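Local coordinates for hypothetical protein TTHA0227 (Thermus thermophilus, PDB 2EJQ) that is of unknown function but, as a member of a zincin-like metallopeptidase family, binds a metal ion and may act as a metal-dependent peptidase, at residues E96-H99 / H100-L104; E15-E19 / D20-G24. The protein carries 1 engineered substitution. All coordinates share one frame; numbering follows the deposited sequence.

Interaction 1 (E96-H99 / H100-L104); sequences ELRH and HLESL
H99 and S103, one turn apart on helix 85-105, are joined by a backbone hydrogen bond of 2.9 Å from S103 N to H99 O. The H99 side chain turns back along the helix, with CG anti to its carbonyl carbon (chi1 -68°). From there ND1 donates to E96 OE1 at 2.8 Å, approaching from above the carboxylate plane, while E102 OE1 lies near the ring plane at the opposite edge, 3.8 Å from H99 CD2. A leucine in place of H99 would take away the ND1 donor and would probably leave E96 OE1 without this mate and its carboxylate less fixed in rotation. The i to i+4 backbone ladder continues with H100 to E96, L101 to L97 and E102 to R98. On the outer side, R98 NE reaches E102 OE2 at 3.2 Å in a salt bridge whose hydrogen bond is weak and bent, the guanidinium and carboxylate planes standing 64° apart. On the inner side, L97 CD1 approaches H100 CD2 obliquely at 4.2 Å; the H100 ring is held at both nitrogens, ND1 by Y49 of strand 47-50 and NE2 by R23 O. E96 and H99, with H95, match the HExxH signature of zincins, although no metal is bound to them here. The chemistry thus divides by side: an exposed, weakly bonded ion pair bridging one turn, and a histidine-carboxylate bond that probably steadies both side chains, in a sequence pattern consistent with a zincin metal site.

Interaction 2 (E15-E19 / D20-G24); sequences EEVPE and DFKRG
V17 CG1 meets the F21 ring at its edge, near the ring plane and 4.4 Å from F21 CD2, and P18 CB comes in obliquely, 3.5 Å from the same F21 CD2. P18 lies alongside the aromatic group, pointing the same way. The ring gets there with CG anti to its carbonyl carbon (chi1 -75°), which folds it back toward P18. The other flat group, the R23 guanidinium, has D20 O over one face, 3.9 Å above its plane and offset toward the rim. The backbone closes in two successive i to i+3 bonds, the 3-10 pattern: F21 N to P18 O, then K22 N to E19 O at 2.9 Å. K22 runs back over this turn with its chain fully extended beyond CG, placing CE 3.6 Å from V17 CB. Its ammonium finds its principal partners in W14, whose carbonyl O accepts a hydrogen bond and whose ring offers a cation-pi contact. E19 OE1 adds only a long salt bridge, 3.9 Å from K22 NZ. A water accepts from K22 NZ at 3.2 Å and also lies near the carboxylates of E15 and E19, though its very short separation from E19 makes that link doubtful. Here, where helix 3-16 gives way to the loop leading to strand 27-31, one lysine combines an aliphatic shaft packed on V17 with a charge directed at the helix end, tying the turn back to the helix it leaves.

Interactions 1 and 2 are both local, yet they illustrate how place in the fold shapes chemistry. Interaction 1 is partly buried within regular helix 85-105, where i to i+4 bonding prevails; interaction 2 is a surface turn built from i to i+3 bonds, with its charged group facing a water and a helix end. They hold different elements but meet directly. A probable hydrogen bond joins H100 NE2 to R23 O at 2.7 Å, L97 CD1 packs 3.4 Å from F21 O, and V17 also rests on L97. The inner side of helix 85-105 therefore serves as the floor on which the 15-24 turn sits, while the R98-E102 salt bridge of the helix lies on its exposed side.

Interaction 1 (E96-H99 / H100-L104)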
ATOM      1  N   GLU A  96       1.125   5.847   0.117  1.00 42.02           N
ATOM      2  CA  GLU A  96       1.749   4.959   1.095  1.00 44.07           C
ATOM      3  C   GLU A  96       3.266   5.035   0.969  1.00 39.18           C
ATOM      4  O   GLU A  96       3.983   4.881   1.950  1.00 34.01           O
ATOM      5  CB  GLU A  96       1.280   3.513   0.916  1.00 37.54           C
ATOM      6  CG  GLU A  96      -0.212   3.294   1.122  1.00 48.30           C
ATOM      7  CD  GLU A  96      -0.750   3.975   2.366  1.00 48.42           C
ATOM      8  OE1 GLU A  96      -0.030   4.039   3.376  1.00 49.24           O
ATOM      9  OE2 GLU A  96      -1.907   4.437   2.338  1.00 56.24           O
ATOM     10  N   LEU A  97       3.762   5.278  -0.240  1.00 40.60           N
ATOM     11  CA  LEU A  97       5.199   5.392  -0.423  1.00 39.31           C
ATOM     12  C   LEU A  97       5.658   6.616   0.377  1.00 45.22           C
ATOM     13  O   LEU A  97       6.765   6.653   0.909  1.00 44.41           O
ATOM     14  CB  LEU A  97       5.537   5.525  -1.916  1.00 38.94           C
ATOM     15  CG  LEU A  97       7.016   5.733  -2.268  1.00 47.38           C
ATOM     16  CD1 LEU A  97       7.841   4.667  -1.577  1.00 50.51           C
ATOM     17  CD2 LEU A  97       7.228   5.684  -3.787  1.00 41.57           C
ATOM     18  N   ARG A  98       4.788   7.619   0.476  1.00 47.91           N
ATOM     19  CA  ARG A  98       5.116   8.816   1.242  1.00 47.97           C
ATOM     20  C   ARG A  98       5.277   8.436   2.712  1.00 45.89           C
ATOM     21  O   ARG A  98       6.163   8.937   3.390  1.00 37.95           O
ATOM     22  CB  ARG A  98       4.028   9.880   1.102  1.00 48.76           C
ATOM     23  CG  ARG A  98       4.348  11.140   1.880  1.00 58.81           C
ATOM     24  CD  ARG A  98       3.235  12.159   1.829  1.00 63.29           C
ATOM     25  NE  ARG A  98       2.775  12.484   3.172  1.00 77.67           N
ATOM     26  CZ  ARG A  98       1.800  13.344   3.440  1.00 85.92           C
ATOM     27  NH1 ARG A  98       1.178  13.974   2.451  1.00 87.54           N
ATOM     28  NH2 ARG A  98       1.444  13.573   4.698  1.00 86.31           N
ATOM     29  N   HIS A  99       4.415   7.544   3.201  1.00 40.29           N
ATOM     30  CA  HIS A  99       4.511   7.096   4.584  1.00 43.16           C
ATOM     31  C   HIS A  99       5.806   6.335   4.837  1.00 44.98           C
ATOM     32  O   HIS A  99       6.355   6.388   5.931  1.00 40.11           O
ATOM     33  CB  HIS A  99       3.318   6.207   4.922  1.00 46.67           C
ATOM     34  CG  HIS A  99       2.018   6.946   4.951  1.00 53.10           C
ATOM     35  ND1 HIS A  99       0.799   6.326   4.786  1.00 54.31           N
ATOM     36  CD2 HIS A  99       1.750   8.261   5.140  1.00 52.33           C
ATOM     37  CE1 HIS A  99      -0.166   7.226   4.872  1.00 59.92           C
ATOM     38  NE2 HIS A  99       0.387   8.407   5.086  1.00 59.02           N
ATOM     39  N   HIS A 100       6.277   5.622   3.819  1.00 43.38           N
ATOM     40  CA  HIS A 100       7.509   4.852   3.918  1.00 46.72           C
ATOM     41  C   HIS A 100       8.678   5.804   4.116  1.00 48.76           C
ATOM     42  O   HIS A 100       9.518   5.590   4.988  1.00 45.85           O
ATOM     43  CB  HIS A 100       7.742   4.030   2.642  1.00 45.36           C
ATOM     44  CG  HIS A 100       9.103   3.402   2.561  1.00 47.68           C
ATOM     45  ND1 HIS A 100       9.524   2.413   3.425  1.00 47.74           N
ATOM     46  CD2 HIS A 100      10.141   3.631   1.721  1.00 48.31           C
ATOM     47  CE1 HIS A 100      10.760   2.062   3.122  1.00 44.56           C
ATOM     48  NE2 HIS A 100      11.159   2.785   2.093  1.00 43.45           N
ATOM     49  N   LEU A 101       8.722   6.854   3.298  1.00 44.97           N
ATOM     50  CA  LEU A 101       9.798   7.822   3.388  1.00 47.41           C
ATOM     51  C   LEU A 101       9.779   8.506   4.746  1.00 45.49           C
ATOM     52  O   LEU A 101      10.823   8.709   5.349  1.00 47.57           O
ATOM     53  CB  LEU A 101       9.697   8.864   2.260  1.00 49.24           C
ATOM     54  CG  LEU A 101       9.873   8.356   0.820  1.00 52.06           C
ATOM     55  CD1 LEU A 101       9.667   9.492  -0.162  1.00 54.27           C
ATOM     56  CD2 LEU A 101      11.248   7.784   0.650  1.00 57.69           C
ATOM     57  N   GLU A 102       8.594   8.849   5.235  1.00 42.54           N
ATOM     58  CA  GLU A 102       8.485   9.513   6.527  1.00 46.31           C
ATOM     59  C   GLU A 102       8.863   8.580   7.669  1.00 47.20           C
ATOM     60  O   GLU A 102       9.386   9.023   8.682  1.00 48.09           O
ATOM     61  CB  GLU A 102       7.072  10.048   6.730  1.00 45.56           C
ATOM     62  CG  GLU A 102       6.654  11.041   5.673  1.00 55.39           C
ATOM     63  CD  GLU A 102       5.240  11.550   5.877  1.00 60.38           C
ATOM     64  OE1 GLU A 102       4.390  10.767   6.352  1.00 58.37           O
ATOM     65  OE2 GLU A 102       4.976  12.724   5.549  1.00 66.32           O
ATOM     66  N   SER A 103       8.607   7.290   7.494  1.00 47.01           N
ATOM     67  CA  SER A 103       8.944   6.299   8.510  1.00 50.98           C
ATOM     68  C   SER A 103      10.462   6.077   8.581  1.00 53.58           C
ATOM     69  O   SER A 103      11.006   5.825   9.653  1.00 54.56           O
ATOM     70  CB  SER A 103       8.243   4.974   8.205  1.00 54.24           C
ATOM     71  OG  SER A 103       8.551   3.995   9.187  1.00 56.80           O
ATOM     72  N   LEU A 104      11.145   6.161   7.441  1.00 54.79           N
ATOM     73  CA  LEU A 104      12.592   5.978   7.414  1.00 55.91           C
ATOM     74  C   LEU A 104      13.292   7.179   8.023  1.00 59.33           C
ATOM     75  O   LEU A 104      14.219   7.029   8.815  1.00 61.20           O
ATOM     76  CB  LEU A 104      13.097   5.790   5.984  1.00 55.89           C
ATOM     77  CG  LEU A 104      12.884   4.430   5.329  1.00 58.43           C
ATOM     78  CD1 LEU A 104      13.602   4.414   3.992  1.00 56.76           C
ATOM     79  CD2 LEU A 104      13.433   3.331   6.219  1.00 58.38           C
TER

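Interaction 2 (E15-E19 / D20-G24)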
ATOM      1  N   GLU A  15       6.434   0.083 -11.298  1.00 50.50           N
ATOM      2  CA  GLU A  15       7.702   0.161 -12.009  1.00 57.23           C
ATOM      3  C   GLU A  15       8.024   1.572 -12.510  1.00 55.80           C
ATOM      4  O   GLU A  15       9.186   1.880 -12.742  1.00 62.57           O
ATOM      5  CB  GLU A  15       7.728  -0.809 -13.193  1.00 60.36           C
ATOM      6  CG  GLU A  15       8.089  -2.254 -12.843  1.00 78.89           C
ATOM      7  CD  GLU A  15       9.479  -2.399 -12.236  1.00 83.98           C
ATOM      8  OE1 GLU A  15      10.416  -1.715 -12.708  1.00 88.12           O
ATOM      9  OE2 GLU A  15       9.632  -3.211 -11.295  1.00 84.57           O
ATOM     10  N   GLU A  16       7.015   2.425 -12.679  1.00 54.91           N
ATOM     11  CA  GLU A  16       7.255   3.798 -13.141  1.00 55.07           C
ATOM     12  C   GLU A  16       7.894   4.602 -12.025  1.00 50.62           C
ATOM     13  O   GLU A  16       8.557   5.604 -12.268  1.00 49.44           O
ATOM     14  CB  GLU A  16       5.949   4.498 -13.533  1.00 57.11           C
ATOM     15  CG  GLU A  16       5.531   4.334 -14.977  1.00 66.68           C
ATOM     16  CD  GLU A  16       4.316   5.182 -15.331  1.00 70.54           C
ATOM     17  OE1 GLU A  16       4.357   6.413 -15.108  1.00 69.07           O
ATOM     18  OE2 GLU A  16       3.324   4.616 -15.836  1.00 71.77           O
ATOM     19  N   VAL A  17       7.670   4.153 -10.796  1.00 49.58           N
ATOM     20  CA  VAL A  17       8.195   4.819  -9.620  1.00 50.11           C
ATOM     21  C   VAL A  17       9.719   4.706  -9.502  1.00 55.11           C
ATOM     22  O   VAL A  17      10.267   3.602  -9.462  1.00 51.04           O
ATOM     23  CB  VAL A  17       7.546   4.247  -8.332  1.00 49.55           C
ATOM     24  CG1 VAL A  17       8.094   4.960  -7.110  1.00 45.99           C
ATOM     25  CG2 VAL A  17       6.028   4.401  -8.393  1.00 47.74           C
ATOM     26  N   PRO A  18      10.420   5.859  -9.458  1.00 56.22           N
ATOM     27  CA  PRO A  18      11.877   5.955  -9.339  1.00 55.44           C
ATOM     28  C   PRO A  18      12.435   5.019  -8.280  1.00 54.51           C
ATOM     29  O   PRO A  18      12.012   5.039  -7.129  1.00 55.61           O
ATOM     30  CB  PRO A  18      12.082   7.414  -8.978  1.00 56.12           C
ATOM     31  CG  PRO A  18      11.054   8.081  -9.833  1.00 59.58           C
ATOM     32  CD  PRO A  18       9.830   7.201  -9.636  1.00 57.71           C
ATOM     33  N   GLU A  19      13.404   4.207  -8.680  1.00 56.85           N
ATOM     34  CA  GLU A  19      14.031   3.238  -7.792  1.00 57.59           C
ATOM     35  C   GLU A  19      14.506   3.790  -6.434  1.00 56.02           C
ATOM     36  O   GLU A  19      14.285   3.165  -5.397  1.00 52.38           O
ATOM     37  CB  GLU A  19      15.197   2.572  -8.534  1.00 59.01           C
ATOM     38  CG  GLU A  19      15.489   1.142  -8.123  1.00 65.97           C
ATOM     39  CD  GLU A  19      14.257   0.251  -8.166  1.00 75.69           C
ATOM     40  OE1 GLU A  19      13.364   0.487  -9.009  1.00 78.63           O
ATOM     41  OE2 GLU A  19      14.185  -0.700  -7.359  1.00 78.89           O
ATOM     42  N   ASP A  20      15.137   4.961  -6.422  1.00 57.28           N
ATOM     43  CA  ASP A  20      15.633   5.513  -5.160  1.00 59.39           C
ATOM     44  C   ASP A  20      14.564   5.800  -4.097  1.00 57.81           C
ATOM     45  O   ASP A  20      14.885   5.890  -2.912  1.00 56.14           O
ATOM     46  CB  ASP A  20      16.472   6.771  -5.414  1.00 69.91           C
ATOM     47  CG  ASP A  20      15.692   7.863  -6.100  1.00 74.61           C
ATOM     48  OD1 ASP A  20      15.208   7.622  -7.224  1.00 78.16           O
ATOM     49  OD2 ASP A  20      15.565   8.962  -5.519  1.00 77.54           O
ATOM     50  N   PHE A  21      13.304   5.941  -4.510  1.00 55.42           N
ATOM     51  CA  PHE A  21      12.210   6.181  -3.563  1.00 50.52           C
ATOM     52  C   PHE A  21      11.858   4.882  -2.851  1.00 51.26           C
ATOM     53  O   PHE A  21      11.255   4.897  -1.788  1.00 55.84           O
ATOM     54  CB  PHE A  21      10.935   6.655  -4.271  1.00 50.01           C
ATOM     55  CG  PHE A  21      10.971   8.082  -4.733  1.00 50.12           C
ATOM     56  CD1 PHE A  21      11.440   9.088  -3.896  1.00 48.97           C
ATOM     57  CD2 PHE A  21      10.474   8.430  -5.986  1.00 50.25           C
ATOM     58  CE1 PHE A  21      11.412  10.420  -4.294  1.00 50.63           C
ATOM     59  CE2 PHE A  21      10.442   9.759  -6.395  1.00 53.16           C
ATOM     60  CZ  PHE A  21      10.910  10.757  -5.549  1.00 47.40           C
ATOM     61  N   LYS A  22      12.228   3.755  -3.445  1.00 54.10           N
ATOM     62  CA  LYS A  22      11.898   2.451  -2.876  1.00 53.63           C
ATOM     63  C   LYS A  22      12.946   1.882  -1.924  1.00 54.89           C
ATOM     64  O   LYS A  22      12.833   0.721  -1.492  1.00 52.81           O
ATOM     65  CB  LYS A  22      11.650   1.464  -4.012  1.00 50.89           C
ATOM     66  CG  LYS A  22      10.786   2.042  -5.119  1.00 52.64           C
ATOM     67  CD  LYS A  22      10.506   1.002  -6.170  1.00 49.05           C
ATOM     68  CE  LYS A  22       9.610   1.546  -7.247  1.00 43.67           C
ATOM     69  NZ  LYS A  22       9.523   0.558  -8.346  1.00 45.72           N
ATOM     70  N   ARG A  23      13.952   2.696  -1.583  1.00 56.28           N
ATOM     71  CA  ARG A  23      15.024   2.223  -0.688  1.00 54.82           C
ATOM     72  C   ARG A  23      14.435   1.871   0.673  1.00 50.83           C
ATOM     73  O   ARG A  23      13.694   2.649   1.282  1.00 53.37           O
ATOM     74  CB  ARG A  23      16.140   3.279  -0.499  1.00 61.88           C
ATOM     75  CG  ARG A  23      15.562   4.591   0.098  1.00 73.32           C
ATOM     76  CD  ARG A  23      16.702   5.463   0.724  1.00 85.09           C
ATOM     77  NE  ARG A  23      16.851   6.870   0.310  1.00 93.02           N
ATOM     78  CZ  ARG A  23      15.900   7.728   0.538  1.00 98.22           C
ATOM     79  NH1 ARG A  23      14.861   7.274   1.144  1.00100.27           N
ATOM     80  NH2 ARG A  23      15.974   9.006   0.217  1.00100.33           N
ATOM     81  N   GLY A  24      14.753   0.674   1.141  1.00 49.08           N
ATOM     82  CA  GLY A  24      14.266   0.261   2.442  1.00 49.41           C
ATOM     83  C   GLY A  24      12.915  -0.410   2.383  1.00 51.20           C
ATOM     84  O   GLY A  24      12.438  -0.943   3.386  1.00 46.75           O
TER
HETATM   85  O   HOH W   1      11.642   0.537 -10.689  1.00 63.06           O